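PDB 6T5K: Zn-dependent hydrolase, glyoxylase from Echinicola vietnamensis, which probably hydrolyses beta-lactam antibiotics to substituted beta-amino acids with the help of bound zinc ions, as a class B metallo-beta-lactamase. Local coordinates for residues E161-Q165 with D196-W202; G181-K185 with W202-V206. All blocks are in the same frame, centred on the assembly; numbering follows the deposited sequence.

Interaction 1: E161-Q165 with D196-W202; sequences EGHTQ and DANVEAW. With ZN (zinc ion), chain G; EDO (1,2-ethanediol), chain B.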
loop_
_atom_site.group_PDB
_atom_site.type_symbol
_atom_site.label_atom_id
_atom_site.label_comp_id
_atom_site.label_asym_id
_atom_site.label_seq_id
_atom_site.Cartn_x
_atom_site.Cartn_y
_atom_site.Cartn_z
ATOM N N GLU A 161 2.228 -2.003 -15.680
ATOM C CA GLU A 161 3.557 -1.914 -15.084
ATOM C C GLU A 161 3.945 -0.462 -14.759
ATOM O O GLU A 161 3.438 0.501 -15.325
ATOM C CB GLU A 161 4.576 -2.530 -16.037
ATOM C CG GLU A 161 4.239 -3.948 -16.469
ATOM C CD GLU A 161 5.431 -4.715 -17.028
ATOM O OE1 GLU A 161 6.560 -4.144 -17.108
ATOM O OE2 GLU A 161 5.243 -5.908 -17.368
ATOM N N GLY A 162 4.885 -0.319 -13.825
ATOM C CA GLY A 162 5.410 0.986 -13.494
ATOM C C GLY A 162 6.637 0.867 -12.623
ATOM O O GLY A 162 7.732 0.554 -13.089
ATOM N N HIS A 163 6.440 1.107 -11.337
ATOM C CA HIS A 163 7.512 0.905 -10.371
ATOM C C HIS A 163 8.055 -0.515 -10.445
ATOM O O HIS A 163 9.270 -0.737 -10.373
ATOM C CB HIS A 163 6.968 1.178 -8.971
ATOM C CG HIS A 163 7.915 0.796 -7.891
ATOM N ND1 HIS A 163 9.083 1.483 -7.628
ATOM C CD2 HIS A 163 7.875 -0.226 -7.012
ATOM C CE1 HIS A 163 9.714 0.907 -6.621
ATOM N NE2 HIS A 163 9.003 -0.130 -6.228
ATOM N N THR A 164 7.167 -1.486 -10.614
ATOM C CA THR A 164 7.549 -2.854 -10.949
ATOM C C THR A 164 6.554 -3.393 -11.975
ATOM O O THR A 164 5.544 -2.749 -12.301
ATOM C CB THR A 164 7.549 -3.797 -9.738
ATOM O OG1 THR A 164 6.251 -3.770 -9.141
ATOM C CG2 THR A 164 8.618 -3.412 -8.731
ATOM N N GLN A 165 6.833 -4.589 -12.500
ATOM C CA GLN A 165 5.908 -5.172 -13.459
ATOM C C GLN A 165 4.594 -5.596 -12.831
ATOM O O GLN A 165 3.579 -5.658 -13.536
ATOM C CB GLN A 165 6.511 -6.378 -14.165
ATOM C CG GLN A 165 6.960 -7.514 -13.249
ATOM C CD GLN A 165 7.328 -8.739 -14.008
ATOM O OE1 GLN A 165 8.497 -9.061 -14.155
ATOM N NE2 GLN A 165 6.346 -9.432 -14.494
ATOM N N ASP A 196 13.797 -2.102 -10.972
ATOM C CA ASP A 196 12.820 -3.074 -11.439
ATOM C C ASP A 196 11.680 -2.412 -12.225
ATOM O O ASP A 196 10.644 -3.034 -12.486
ATOM C CB ASP A 196 12.272 -3.892 -10.270
ATOM C CG ASP A 196 13.332 -4.774 -9.629
ATOM O OD1 ASP A 196 14.144 -5.353 -10.400
ATOM O OD2 ASP A 196 13.315 -4.907 -8.367
ATOM N N ALA A 197 11.875 -1.171 -12.636
ATOM C CA ALA A 197 10.805 -0.361 -13.194
ATOM C C ALA A 197 10.662 -0.531 -14.702
ATOM O O ALA A 197 11.602 -0.902 -15.410
ATOM C CB ALA A 197 11.029 1.125 -12.879
ATOM N N ASN A 198 9.452 -0.227 -15.181
ATOM C CA ASN A 198 9.145 -0.094 -16.607
ATOM C C ASN A 198 8.694 1.355 -16.775
ATOM O O ASN A 198 7.517 1.694 -16.551
ATOM C CB ASN A 198 8.058 -1.063 -17.008
ATOM C CG ASN A 198 7.712 -0.969 -18.468
ATOM O OD1 ASN A 198 7.997 0.030 -19.139
ATOM N ND2 ASN A 198 7.108 -2.021 -18.977
ATOM N N VAL A 199 9.651 2.222 -17.117
ATOM C CA VAL A 199 9.346 3.645 -17.218
ATOM C C VAL A 199 8.560 3.991 -18.477
ATOM O O VAL A 199 7.956 5.064 -18.534
ATOM C CB VAL A 199 10.587 4.550 -17.084
ATOM C CG1 VAL A 199 11.230 4.374 -15.732
ATOM C CG2 VAL A 199 11.588 4.336 -18.208
ATOM N N GLU A 200 8.538 3.104 -19.482
ATOM C CA GLU A 200 7.666 3.338 -20.632
ATOM C C GLU A 200 6.220 3.123 -20.257
ATOM O O GLU A 200 5.355 3.931 -20.609
ATOM C CB GLU A 200 8.049 2.397 -21.767
ATOM C CG GLU A 200 9.387 2.727 -22.399
ATOM C CD GLU A 200 10.589 2.383 -21.555
ATOM O OE1 GLU A 200 10.568 1.322 -20.911
ATOM O OE2 GLU A 200 11.581 3.178 -21.583
ATOM N N ALA A 201 5.948 2.060 -19.497
ATOM C CA ALA A 201 4.571 1.757 -19.126
ATOM C C ALA A 201 4.056 2.708 -18.068
ATOM O O ALA A 201 2.851 2.944 -17.997
ATOM C CB ALA A 201 4.470 0.335 -18.586
ATOM N N TRP A 202 4.940 3.186 -17.192
ATOM C CA TRP A 202 4.528 3.883 -15.975
ATOM C C TRP A 202 3.527 4.995 -16.215
ATOM O O TRP A 202 2.474 4.991 -15.559
ATOM C CB TRP A 202 5.792 4.415 -15.287
ATOM C CG TRP A 202 5.655 4.686 -13.810
ATOM C CD1 TRP A 202 4.561 5.198 -13.135
ATOM C CD2 TRP A 202 6.672 4.496 -12.820
ATOM N NE1 TRP A 202 4.850 5.331 -11.797
ATOM C CE2 TRP A 202 6.123 4.882 -11.574
ATOM C CE3 TRP A 202 7.983 4.007 -12.856
ATOM C CZ2 TRP A 202 6.851 4.815 -10.396
ATOM C CZ3 TRP A 202 8.693 3.962 -11.686
ATOM C CH2 TRP A 202 8.126 4.344 -10.479
HETATM ZN ZN ZN G . 9.264 -1.346 -4.650
HETATM C C1 EDO B . 9.693 -4.205 -15.529
HETATM O O1 EDO B . 9.303 -4.333 -16.894
HETATM C C2 EDO B . 11.147 -4.562 -15.360
HETATM O O2 EDO B . 11.363 -5.830 -15.982
HETATM O O HOH W 1 11.889 -0.453 -9.306
HETATM O O HOH W 2 9.470 -5.478 -11.966
HETATM O O HOH W 3 9.777 -0.447 -3.059
#
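A metal-bearing loop packs here, backbone to backbone, against the chain leading into helix 201-212: G162 and H163 of 161-165 lie along 196-202 and against one face of the indole of W202. The central tie is N198 N to G162 O, 2.8 Å. A197 CA comes to 3.2 Å from the same G162 O, a CA-H...O contact that accompanies this bond. The indole spreads over the G162-H163 peptide. G162 CA makes a CH-pi contact over the five-membered ring of W202, 4.0 Å from its centroid. On the six-membered side, H163 CA lies 3.5 Å from W202 CH2. With CG anti to the backbone N (chi1 171°), the H163 imidazole runs alongside the indole, whose CH2 lies at its edge, and H163 NE2 binds one zinc ion at 2.0 Å; H100 and H102 supply the other protein ligands. D196, whose OD2 accepts from H102 NE2, is thus a second-shell partner of that metal. At the E161 end, N198 uses both ends of its amide. N198 ND2 reaches E161 OE1 at 2.9 Å in an almost straight bond (172°), in the amide plane but well above that of the carboxylate. E161 OE1 also accepts from a 1,2-ethanediol, probably from the crystallisation liquor. N198 OD1 accepts from A201 N, capping the turn that opens the helix. Two waters bridge the far end, one joining H163 O to D196 N and the other Q165 N to D196 O. The loop 161-165, between strands 152-157 and 169-172, lies against the start of helix 201-212, with F239 of helix 230-239 stacked on W202.

Interaction 2: G181-K185 with W202-V206; sequences GCLIK and WPVTV. With ZN (zinc ion), chain H.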
loop_
_atom_site.group_PDB
_atom_site.type_symbol
_atom_site.label_atom_id
_atom_site.label_comp_id
_atom_site.label_asym_id
_atom_site.label_seq_id
_atom_site.Cartn_x
_atom_site.Cartn_y
_atom_site.Cartn_z
ATOM N N GLY A 181 0.731 2.850 -3.528
ATOM C CA GLY A 181 1.979 2.131 -3.360
ATOM C C GLY A 181 3.089 2.833 -4.119
ATOM O O GLY A 181 2.992 4.024 -4.430
ATOM N N CYS A 182 4.145 2.067 -4.435
ATOM C CA CYS A 182 5.336 2.715 -4.968
ATOM C C CYS A 182 5.181 3.128 -6.415
ATOM O O CYS A 182 6.083 3.782 -6.951
ATOM C CB CYS A 182 6.557 1.875 -4.756
ATOM S SG CYS A 182 6.730 1.464 -3.009
ATOM N N LEU A 183 4.064 2.748 -7.050
ATOM C CA LEU A 183 3.724 3.234 -8.381
ATOM C C LEU A 183 3.391 4.710 -8.372
ATOM O O LEU A 183 3.513 5.363 -9.415
ATOM C CB LEU A 183 2.494 2.455 -8.862
ATOM C CG LEU A 183 1.849 2.717 -10.210
ATOM C CD1 LEU A 183 2.792 2.400 -11.316
ATOM C CD2 LEU A 183 0.571 1.884 -10.252
ATOM N N ILE A 184 2.936 5.244 -7.237
ATOM C CA ILE A 184 2.579 6.650 -7.123
ATOM C C ILE A 184 3.602 7.358 -6.251
ATOM O O ILE A 184 3.921 6.882 -5.154
ATOM C CB ILE A 184 1.157 6.847 -6.580
ATOM C CG1 ILE A 184 0.131 6.115 -7.474
ATOM C CG2 ILE A 184 0.856 8.352 -6.414
ATOM C CD1 ILE A 184 0.199 6.503 -8.936
ATOM N N LYS A 185 4.121 8.483 -6.755
ATOM C CA LYS A 185 5.073 9.322 -6.043
ATOM C C LYS A 185 4.388 10.444 -5.281
ATOM O O LYS A 185 3.343 10.956 -5.688
ATOM C CB LYS A 185 6.084 9.948 -7.001
ATOM C CG LYS A 185 6.846 8.925 -7.794
ATOM C CD LYS A 185 7.581 7.958 -6.892
ATOM C CE LYS A 185 8.562 7.084 -7.706
ATOM N NZ LYS A 185 9.306 6.155 -6.871
ATOM N N TRP A 202 4.940 3.186 -17.192
ATOM C CA TRP A 202 4.528 3.883 -15.975
ATOM C C TRP A 202 3.527 4.995 -16.215
ATOM O O TRP A 202 2.474 4.991 -15.559
ATOM C CB TRP A 202 5.792 4.415 -15.287
ATOM C CG TRP A 202 5.655 4.686 -13.810
ATOM C CD1 TRP A 202 4.561 5.198 -13.135
ATOM C CD2 TRP A 202 6.672 4.496 -12.820
ATOM N NE1 TRP A 202 4.850 5.331 -11.797
ATOM C CE2 TRP A 202 6.123 4.882 -11.574
ATOM C CE3 TRP A 202 7.983 4.007 -12.856
ATOM C CZ2 TRP A 202 6.851 4.815 -10.396
ATOM C CZ3 TRP A 202 8.693 3.962 -11.686
ATOM C CH2 TRP A 202 8.126 4.344 -10.479
ATOM N N PRO A 203 3.762 5.955 -17.115
ATOM C CA PRO A 203 2.769 7.028 -17.264
ATOM C C PRO A 203 1.460 6.514 -17.830
ATOM O O PRO A 203 0.397 7.079 -17.525
ATOM C CB PRO A 203 3.438 8.027 -18.218
ATOM C CG PRO A 203 4.450 7.234 -18.991
ATOM C CD PRO A 203 4.938 6.160 -17.985
ATOM N N VAL A 204 1.517 5.501 -18.695
ATOM C CA VAL A 204 0.303 4.923 -19.263
ATOM C C VAL A 204 -0.535 4.289 -18.160
ATOM O O VAL A 204 -1.751 4.481 -18.094
ATOM C CB VAL A 204 0.669 3.899 -20.355
ATOM C CG1 VAL A 204 -0.568 3.188 -20.919
ATOM C CG2 VAL A 204 1.448 4.577 -21.478
ATOM N N THR A 205 0.105 3.483 -17.308
ATOM C CA THR A 205 -0.574 2.886 -16.162
ATOM C C THR A 205 -1.191 3.938 -15.259
ATOM O O THR A 205 -2.351 3.814 -14.851
ATOM C CB THR A 205 0.460 2.060 -15.408
ATOM O OG1 THR A 205 0.937 1.043 -16.301
ATOM C CG2 THR A 205 -0.132 1.458 -14.138
ATOM N N VAL A 206 -0.430 4.994 -14.945
ATOM C CA VAL A 206 -0.968 6.006 -14.043
ATOM C C VAL A 206 -2.141 6.746 -14.675
ATOM O O VAL A 206 -3.103 7.100 -13.989
ATOM C CB VAL A 206 0.135 6.931 -13.506
ATOM C CG1 VAL A 206 -0.468 8.047 -12.666
ATOM C CG2 VAL A 206 1.088 6.072 -12.675
HETATM ZN ZN ZN H . 8.755 1.322 -2.469
HETATM O O HOH W 3 9.777 -0.447 -3.059
HETATM O O HOH W 4 9.609 2.686 -4.108
#
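L183 is the principal bump on 181-185, and it fits the hollow formed by the W202 indole and the next turn of helix 201-212. One branch, CD1, rests over a face of the indole, 4.0 Å from the centroid of the five-membered ring in a CH-pi contact; the other, CD2, reaches T205 CG2, also at 4.0 Å. The leucine's CG stands anti to the backbone N (chi1 179°), which carries its two methyls out to the helix although its CB does not point there. The leucine and tryptophan side chains run antiparallel to one another, and the indole N-H also meets the leucine's own carbonyl: W202 NE1 donates to L183 O at 2.7 Å. The donor lies in the carbonyl plane, on a lone pair, but the bond is bent (143°) and the oxygen is tilted somewhat from the ring plane. A buried indole nitrogen is thereby satisfied by main chain.

The 181-185 segment follows strand 177-181 of the five-stranded sheet of the metallo-beta-lactamase fold and turns sharply, a type I turn from G181 to I184 closed by I184 N to G181 O. The turn presents C182 on a different side from the helix, where SG binds the second zinc ion at 2.1 Å alongside D104 and H223.

Beyond L183, V206 projects from the helix as a knob of its own. Its CG2 sits at the indole edge, in plane, and meets I184 CD1 at 3.9 Å. The K185 chain kinks about its CB-CG bond and comes across the tryptophan side chain nearly perpendicular to it, with K185 CE 3.9 Å from W202 CZ2, while NZ goes on to bond K191 O.

How the interactions relate
Both contacts dock a zinc-ligand loop on helix 201-212, and W202 belongs to both. G162 of interaction 1 and L183 of interaction 2 share one face of its indole and touch each other there, G162 CA lying 3.7 Å from L183 CD1; interaction 2 in addition takes up the indole N-H. Interaction 2 is wholly buried and mainly apolar. Interaction 1 is only partly buried and is held largely by backbone and amide hydrogen bonds and two bridging waters. T205 of the helix probably bonds E161 O, a further tie between the two. Their metal ligands serve different zinc ions, yet one water coordinates both metals, so the two loops contribute to one dinuclear site.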